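PDB 6WW3: SUMO1 linked HERC2 ZZ domain (Small ubiquitin-related modifier 1,E3 ubiquitin-protein ligase HERC2) from Homo sapiens, which joins the SUMO1 tail to the zinc-binding ZZ domain of the E3 ubiquitin ligase HERC2, a domain that binds histone H3 and SUMO1. Local coordinates for residues A[14-19]-A[35-40]; A[6-11]-A[23-28]. One frame throughout, in Å; residues are numbered along the deposited sequence.

Interaction 1 of 2, residues A[14-19]-A[35-40]; sequences DGCQMF and DFCETC. With ZN (zinc ion), chain C.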
ATOM      1  N   ASP A  14       6.015   0.815  -3.348  1.00  9.09           N
ATOM      2  CA  ASP A  14       6.757   0.902  -4.597  1.00  9.11           C
ATOM      3  C   ASP A  14       6.668   2.269  -5.245  1.00  9.36           C
ATOM      4  O   ASP A  14       7.372   2.503  -6.226  1.00 11.10           O
ATOM      5  CB  ASP A  14       6.271  -0.166  -5.571  1.00  9.51           C
ATOM      6  CG  ASP A  14       6.584  -1.560  -5.082  1.00  9.36           C
ATOM      7  OD1 ASP A  14       7.773  -1.900  -5.035  1.00 11.92           O
ATOM      8  OD2 ASP A  14       5.651  -2.311  -4.735  1.00 11.70           O
ATOM      9  N   GLY A  15       5.831   3.163  -4.730  1.00  8.27           N
ATOM     10  CA  GLY A  15       5.724   4.500  -5.272  1.00  9.80           C
ATOM     11  C   GLY A  15       6.748   5.470  -4.718  1.00 12.87           C
ATOM     12  O   GLY A  15       7.292   6.283  -5.467  1.00 12.69           O
ATOM     13  N   CYS A  16       7.038   5.375  -3.412  1.00 11.65           N
ATOM     14  CA  CYS A  16       7.879   6.345  -2.726  1.00 11.69           C
ATOM     15  C   CYS A  16       8.942   5.706  -1.847  1.00 12.14           C
ATOM     16  O   CYS A  16       9.656   6.434  -1.150  1.00  9.92           O
ATOM     17  CB  CYS A  16       7.018   7.292  -1.870  1.00 13.33           C
ATOM     18  SG  CYS A  16       6.263   6.523  -0.420  1.00  8.11           S
ATOM     19  N   GLN A  17       9.045   4.375  -1.846  1.00  9.97           N
ATOM     20  CA  GLN A  17      10.020   3.615  -1.068  1.00 10.56           C
ATOM     21  C   GLN A  17       9.833   3.762   0.439  1.00 11.23           C
ATOM     22  O   GLN A  17      10.742   3.420   1.200  1.00  8.62           O
ATOM     23  CB  GLN A  17      11.464   3.991  -1.435  1.00 12.67           C
ATOM     24  CG  GLN A  17      11.752   3.971  -2.924  1.00 13.73           C
ATOM     25  CD  GLN A  17      11.231   2.728  -3.611  1.00 14.82           C
ATOM     26  OE1 GLN A  17      10.538   2.815  -4.621  1.00 16.64           O
ATOM     27  NE2 GLN A  17      11.560   1.561  -3.067  1.00 15.22           N
ATOM     28  N   MET A  18       8.666   4.231   0.894  1.00  9.64           N
ATOM     29  CA  MET A  18       8.342   4.209   2.326  1.00  8.56           C
ATOM     30  C   MET A  18       8.501   2.793   2.874  1.00  9.07           C
ATOM     31  O   MET A  18       8.059   1.829   2.244  1.00  7.20           O
ATOM     32  CB  MET A  18       6.903   4.696   2.551  1.00  8.30           C
ATOM     33  CG  MET A  18       6.380   4.574   3.984  1.00  8.07           C
ATOM     34  SD  MET A  18       4.595   4.826   4.131  1.00  9.83           S
ATOM     35  CE  MET A  18       4.434   6.537   3.638  1.00 10.82           C
ATOM     36  N   PHE A  19       9.179   2.662   4.016  1.00  8.75           N
ATOM     37  CA  PHE A  19       9.404   1.345   4.625  1.00  8.24           C
ATOM     38  C   PHE A  19       9.611   1.410   6.137  1.00  9.65           C
ATOM     39  O   PHE A  19      10.526   2.079   6.608  1.00  7.53           O
ATOM     40  CB  PHE A  19      10.617   0.655   4.005  1.00  9.63           C
ATOM     41  CG  PHE A  19      10.907  -0.695   4.592  1.00  9.34           C
ATOM     42  CD1 PHE A  19      10.233  -1.817   4.140  1.00  8.34           C
ATOM     43  CD2 PHE A  19      11.810  -0.835   5.625  1.00 10.80           C
ATOM     44  CE1 PHE A  19      10.492  -3.062   4.689  1.00 10.42           C
ATOM     45  CE2 PHE A  19      12.053  -2.077   6.187  1.00 13.98           C
ATOM     46  CZ  PHE A  19      11.396  -3.188   5.715  1.00 11.30           C
ATOM     47  N   ASP A  35       2.962  -2.723  -3.973  1.00  5.98           N
ATOM     48  CA  ASP A  35       2.199  -2.082  -2.910  1.00  9.20           C
ATOM     49  C   ASP A  35       2.352  -0.571  -2.997  1.00  7.48           C
ATOM     50  O   ASP A  35       3.396  -0.065  -3.409  1.00  7.07           O
ATOM     51  CB  ASP A  35       2.643  -2.561  -1.518  1.00  6.15           C
ATOM     52  CG  ASP A  35       2.538  -4.068  -1.353  1.00  7.61           C
ATOM     53  OD1 ASP A  35       3.515  -4.773  -1.675  1.00  8.95           O
ATOM     54  OD2 ASP A  35       1.493  -4.546  -0.874  1.00  5.69           O
ATOM     55  N   PHE A  36       1.292   0.142  -2.603  1.00  8.09           N
ATOM     56  CA  PHE A  36       1.270   1.595  -2.471  1.00  6.01           C
ATOM     57  C   PHE A  36       0.944   1.975  -1.034  1.00  6.42           C
ATOM     58  O   PHE A  36       0.070   1.365  -0.420  1.00  4.74           O
ATOM     59  CB  PHE A  36       0.182   2.220  -3.352  1.00  7.16           C
ATOM     60  CG  PHE A  36       0.616   2.561  -4.743  1.00  6.74           C
ATOM     61  CD1 PHE A  36       1.919   2.935  -5.017  1.00  7.10           C
ATOM     62  CD2 PHE A  36      -0.303   2.543  -5.780  1.00  6.91           C
ATOM     63  CE1 PHE A  36       2.297   3.279  -6.300  1.00  8.57           C
ATOM     64  CE2 PHE A  36       0.077   2.887  -7.068  1.00 10.30           C
ATOM     65  CZ  PHE A  36       1.376   3.255  -7.325  1.00  7.23           C
ATOM     66  N   CYS A  37       1.586   3.016  -0.516  1.00  6.40           N
ATOM     67  CA  CYS A  37       0.993   3.684   0.631  1.00  6.16           C
ATOM     68  C   CYS A  37      -0.225   4.484   0.158  1.00  8.71           C
ATOM     69  O   CYS A  37      -0.513   4.568  -1.040  1.00 10.71           O
ATOM     70  CB  CYS A  37       2.012   4.574   1.340  1.00  9.26           C
ATOM     71  SG  CYS A  37       2.415   6.092   0.445  1.00 12.58           S
ATOM     72  N   GLU A  38      -0.973   5.053   1.104  1.00  8.89           N
ATOM     73  CA  GLU A  38      -2.241   5.668   0.712  1.00 11.07           C
ATOM     74  C   GLU A  38      -2.023   6.909  -0.145  1.00 11.34           C
ATOM     75  O   GLU A  38      -2.730   7.105  -1.141  1.00 13.75           O
ATOM     76  CB  GLU A  38      -3.100   6.002   1.933  1.00 10.72           C
ATOM     77  CG  GLU A  38      -4.443   6.631   1.553  1.00 13.49           C
ATOM     78  CD  GLU A  38      -5.449   6.655   2.695  1.00 18.42           C
ATOM     79  OE1 GLU A  38      -5.221   5.987   3.726  1.00 19.19           O
ATOM     80  OE2 GLU A  38      -6.457   7.373   2.568  1.00 19.53           O
ATOM     81  N   THR A  39      -1.057   7.760   0.217  1.00  8.96           N
ATOM     82  CA  THR A  39      -0.779   8.933  -0.606  1.00 14.58           C
ATOM     83  C   THR A  39      -0.407   8.521  -2.025  1.00 13.30           C
ATOM     84  O   THR A  39      -0.947   9.052  -2.997  1.00 13.93           O
ATOM     85  CB  THR A  39       0.342   9.777  -0.007  1.00 15.97           C
ATOM     86  OG1 THR A  39      -0.029  10.225   1.301  1.00 20.25           O
ATOM     87  CG2 THR A  39       0.591  10.987  -0.902  1.00 15.83           C
ATOM     88  N   CYS A  40       0.505   7.550  -2.160  1.00 10.67           N
ATOM     89  CA  CYS A  40       0.879   7.071  -3.487  1.00 12.71           C
ATOM     90  C   CYS A  40      -0.311   6.461  -4.208  1.00 11.49           C
ATOM     91  O   CYS A  40      -0.477   6.653  -5.420  1.00 11.50           O
ATOM     92  CB  CYS A  40       2.007   6.048  -3.384  1.00  9.70           C
ATOM     93  SG  CYS A  40       3.595   6.790  -3.072  1.00  8.60           S
TER
HETATM   94 ZN    ZN C2801       4.213   5.783  -1.164  1.00 11.90          ZN

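Interaction 2 of 2, residues A[6-11]-A[23-28]; sequences KIHPGV and GSRFKC. With ZN (zinc ion), chain D.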
ATOM      1  N   LYS A   6      -0.527   2.571  12.328  1.00 16.53           N
ATOM      2  CA  LYS A   6      -0.340   1.178  11.944  1.00 13.94           C
ATOM      3  C   LYS A   6       0.832   1.060  10.983  1.00 11.00           C
ATOM      4  O   LYS A   6       0.966   1.853  10.054  1.00  9.79           O
ATOM      5  CB  LYS A   6      -1.584   0.634  11.232  1.00 14.57           C
ATOM      6  CG  LYS A   6      -2.923   0.704  11.951  1.00 21.83           C
ATOM      7  CD  LYS A   6      -2.993  -0.041  13.272  1.00 36.01           C
ATOM      8  CE  LYS A   6      -4.405   0.140  13.857  1.00 39.28           C
ATOM      9  NZ  LYS A   6      -4.507  -0.126  15.321  1.00 41.85           N
ATOM     10  N   ILE A   7       1.673   0.053  11.185  1.00 10.74           N
ATOM     11  CA  ILE A   7       2.742  -0.231  10.236  1.00 10.36           C
ATOM     12  C   ILE A   7       2.544  -1.635   9.682  1.00  9.86           C
ATOM     13  O   ILE A   7       1.956  -2.508  10.325  1.00 10.78           O
ATOM     14  CB  ILE A   7       4.161  -0.083  10.840  1.00 14.82           C
ATOM     15  CG1 ILE A   7       4.464  -1.221  11.809  1.00 15.88           C
ATOM     16  CG2 ILE A   7       4.332   1.277  11.518  1.00 12.20           C
ATOM     17  CD1 ILE A   7       5.887  -1.695  11.725  1.00 19.44           C
ATOM     18  N   HIS A   8       3.047  -1.852   8.470  1.00 10.25           N
ATOM     19  CA  HIS A   8       3.030  -3.160   7.826  1.00  8.52           C
ATOM     20  C   HIS A   8       4.465  -3.649   7.693  1.00  9.97           C
ATOM     21  O   HIS A   8       5.150  -3.340   6.702  1.00  7.24           O
ATOM     22  CB  HIS A   8       2.344  -3.058   6.469  1.00  7.64           C
ATOM     23  CG  HIS A   8       0.962  -2.501   6.555  1.00  8.95           C
ATOM     24  ND1 HIS A   8      -0.158  -3.300   6.593  1.00  9.23           N
ATOM     25  CD2 HIS A   8       0.518  -1.225   6.639  1.00  7.56           C
ATOM     26  CE1 HIS A   8      -1.236  -2.539   6.673  1.00  9.65           C
ATOM     27  NE2 HIS A   8      -0.854  -1.276   6.699  1.00  8.53           N
ATOM     28  N   PRO A   9       4.977  -4.380   8.677  1.00  8.47           N
ATOM     29  CA  PRO A   9       6.394  -4.755   8.659  1.00 10.73           C
ATOM     30  C   PRO A   9       6.746  -5.498   7.381  1.00  9.23           C
ATOM     31  O   PRO A   9       5.965  -6.305   6.871  1.00  7.54           O
ATOM     32  CB  PRO A   9       6.539  -5.662   9.892  1.00 16.85           C
ATOM     33  CG  PRO A   9       5.380  -5.320  10.762  1.00 15.71           C
ATOM     34  CD  PRO A   9       4.265  -4.937   9.839  1.00 11.21           C
ATOM     35  N   GLY A  10       7.920  -5.185   6.845  1.00  8.01           N
ATOM     36  CA  GLY A  10       8.411  -5.848   5.654  1.00 10.01           C
ATOM     37  C   GLY A  10       7.803  -5.392   4.345  1.00  7.87           C
ATOM     38  O   GLY A  10       8.172  -5.934   3.298  1.00  9.34           O
ATOM     39  N   VAL A  11       6.921  -4.394   4.357  1.00  7.52           N
ATOM     40  CA  VAL A  11       6.220  -3.947   3.154  1.00  7.98           C
ATOM     41  C   VAL A  11       6.794  -2.595   2.750  1.00  7.08           C
ATOM     42  O   VAL A  11       6.762  -1.638   3.536  1.00  5.54           O
ATOM     43  CB  VAL A  11       4.701  -3.865   3.382  1.00  5.34           C
ATOM     44  CG1 VAL A  11       3.978  -3.465   2.091  1.00  6.67           C
ATOM     45  CG2 VAL A  11       4.179  -5.183   3.888  1.00  6.52           C
ATOM     46  N   GLY A  23       0.059   3.455   7.989  1.00  8.19           N
ATOM     47  CA  GLY A  23      -1.284   3.696   7.506  1.00  8.42           C
ATOM     48  C   GLY A  23      -1.849   2.499   6.761  1.00  9.48           C
ATOM     49  O   GLY A  23      -1.407   1.357   6.934  1.00  5.41           O
ATOM     50  N   SER A  24      -2.857   2.765   5.925  1.00  7.94           N
ATOM     51  CA  SER A  24      -3.436   1.696   5.122  1.00  8.60           C
ATOM     52  C   SER A  24      -2.496   1.321   3.985  1.00  8.28           C
ATOM     53  O   SER A  24      -1.855   2.178   3.370  1.00  8.45           O
ATOM     54  CB  SER A  24      -4.805   2.085   4.558  1.00  9.36           C
ATOM     55  OG  SER A  24      -5.774   2.222   5.586  1.00  9.26           O
ATOM     56  N   ARG A  25      -2.419   0.024   3.717  1.00  7.02           N
ATOM     57  CA  ARG A  25      -1.592  -0.542   2.662  1.00  7.32           C
ATOM     58  C   ARG A  25      -2.473  -0.936   1.482  1.00  6.59           C
ATOM     59  O   ARG A  25      -3.539  -1.524   1.662  1.00  6.91           O
ATOM     60  CB  ARG A  25      -0.843  -1.766   3.203  1.00  5.84           C
ATOM     61  CG  ARG A  25      -0.307  -2.716   2.165  1.00  4.98           C
ATOM     62  CD  ARG A  25       0.112  -4.046   2.775  1.00  6.80           C
ATOM     63  NE  ARG A  25       0.707  -4.916   1.761  1.00  6.99           N
ATOM     64  CZ  ARG A  25       1.003  -6.200   1.919  1.00  7.95           C
ATOM     65  NH1 ARG A  25       0.762  -6.811   3.068  1.00  7.66           N
ATOM     66  NH2 ARG A  25       1.545  -6.874   0.909  1.00  9.39           N
ATOM     67  N   PHE A  26      -2.030  -0.619   0.273  1.00  7.05           N
ATOM     68  CA  PHE A  26      -2.791  -0.956  -0.930  1.00  6.03           C
ATOM     69  C   PHE A  26      -1.966  -1.906  -1.792  1.00  7.56           C
ATOM     70  O   PHE A  26      -1.010  -1.482  -2.447  1.00  7.28           O
ATOM     71  CB  PHE A  26      -3.188   0.299  -1.706  1.00  5.37           C
ATOM     72  CG  PHE A  26      -4.157   1.179  -0.960  1.00  8.36           C
ATOM     73  CD1 PHE A  26      -5.523   1.067  -1.185  1.00  5.51           C
ATOM     74  CD2 PHE A  26      -3.704   2.078  -0.000  1.00  8.08           C
ATOM     75  CE1 PHE A  26      -6.421   1.860  -0.484  1.00  6.07           C
ATOM     76  CE2 PHE A  26      -4.596   2.871   0.707  1.00  5.80           C
ATOM     77  CZ  PHE A  26      -5.957   2.761   0.453  1.00 11.90           C
ATOM     78  N   LYS A  27      -2.355  -3.183  -1.813  1.00  8.42           N
ATOM     79  CA  LYS A  27      -1.647  -4.203  -2.581  1.00  9.05           C
ATOM     80  C   LYS A  27      -2.327  -4.410  -3.931  1.00  5.79           C
ATOM     81  O   LYS A  27      -3.536  -4.641  -3.993  1.00  9.35           O
ATOM     82  CB  LYS A  27      -1.593  -5.529  -1.820  1.00  5.93           C
ATOM     83  CG  LYS A  27      -0.886  -6.648  -2.624  1.00 10.89           C
ATOM     84  CD  LYS A  27      -0.707  -7.925  -1.800  1.00 12.62           C
ATOM     85  CE  LYS A  27      -0.148  -9.083  -2.630  1.00 13.83           C
ATOM     86  NZ  LYS A  27       1.124  -8.760  -3.351  1.00  9.96           N
ATOM     87  N   CYS A  28      -1.558  -4.322  -5.006  1.00  5.66           N
ATOM     88  CA  CYS A  28      -2.130  -4.572  -6.325  1.00  7.80           C
ATOM     89  C   CYS A  28      -2.493  -6.040  -6.473  1.00  7.51           C
ATOM     90  O   CYS A  28      -1.690  -6.916  -6.144  1.00  8.72           O
ATOM     91  CB  CYS A  28      -1.168  -4.164  -7.435  1.00  5.66           C
ATOM     92  SG  CYS A  28      -1.948  -4.333  -9.048  1.00  6.42           S
TER
HETATM   93 ZN    ZN D2802      -0.509  -3.435 -10.630  1.00  9.22          ZN
HETATM   94  O   HOH W   1       0.372  -5.921   5.531  1.00  9.96           O

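Interaction 1 of 2, residues A[14-19]-A[35-40]
Asp-14 grips the backbone of Asp-35 twice, once with its own amide and once with its carboxylate. Taken from CB outward, the side chain runs along the Asp-35 backbone: CB lies 3.6 Å from Asp-35 O, CG sits about equally far from Asp-35 O and Asp-35 N, and OD2 ends 2.8 Å from Asp-35 N, accepting that hydrogen nearly along its C-O axis. The torsion that allows this places CG anti to the carbonyl carbon (chi1 -66°), on the side of the backbone N, and Asp-14 N itself donates to Asp-35 O at 2.8 Å. Asp-35 OD1 brings a like charge within 4.5 Å of Asp-14 OD2, but the Asp-35 carboxylate is probably balanced by its salt bridge through OD2 to Arg-25 NE.

Beyond this clamp sits the Cys4 zinc site of the ZZ domain. Cys-16, Cys-37 and Cys-40 bind the zinc ion through SG, and Cys-13 completes the set. Cys-37 SG has a second task: as N-cap of the helix it accepts from Cys-40 N at 3.5 Å. Met-18 bends at chi3 so that CE comes 3.8 Å from Cys-37 SG, while Gly-15 CA meets the edge of the Phe-36 ring.

The zinc thus joins the loop preceding strand 21-22 to Cys-37 and the first turn of helix 38-43, and Phe-36 meets the ring of Phe-52 on strand 52-55.

Interaction 2 of 2, residues A[6-11]-A[23-28]
His-8 and Arg-25 meet ring to aliphatic chain, within a contact that draws on hydrogen bonds, CH-pi contact, apolar packing and water.

Two direct hydrogen bonds run to Gly-23. Its N donates to Lys-6 O at 2.8 Å; Lys-6 appears to end the SUMO1 tail, so this bond probably joins two parts of an engineered fusion and is not explained as native. Its carbonyl O receives His-8 NE2 at 2.7 Å, with O in the imidazole plane and the donor nearly along the C=O axis, though the N-H...O angle is bent, at 140°. That bond places the hydrogen on NE2 and helps fix the ring's rotation.

The CH-pi contact is face-on: Arg-25 CB stands 3.5 Å from the His-8 ring centroid, only 9° off its normal. Beyond it, the arginine chain runs extended from CG to NE and carries the guanidinium past Val-11. There the packing is apolar against flat: both Val-11 methyls lie over one guanidinium face, CG1 being 3.6 Å from Arg-25 NE.

Water closes the group. One molecule accepts from Arg-25 NH1 at 2.6 Å, at the guanidinium edge, and also bonds His-8 ND1, linking the two side chains at their polar ends, with NE held by its salt bridge to Asp-35.

A type II turn from His-8 to Val-11 leads on from the end of the weakly bonded strand 7-8, which pairs with strand 21-22. It rests beside the start of strand 25-28. That strand is the central one, between 35-36 and 52-55, and its far end delivers Cys-28 to the Cys2His2 zinc.

Overall arrangement
From the N terminus, the chain lays down 6-11 and 14-19 before either meets its partner. Strand 21-22 follows, and 23-28 then returns to 6-11, closing the first loop as interaction 2. The chain goes on through Cys-31 of the Cys2His2 zinc site to 35-40, which closes the second loop on 14-19 as interaction 1. The two loops therefore cross, because their segments alternate. Their centres lie 9 Å apart, and strands 25-28 and 35-36 are neighbours in one antiparallel sheet, Phe-36 N probably bonding to Phe-26 O. Together they fasten the N-terminal turn and the Cys4 zinc loop to that sheet, whose central strand reaches the other zinc.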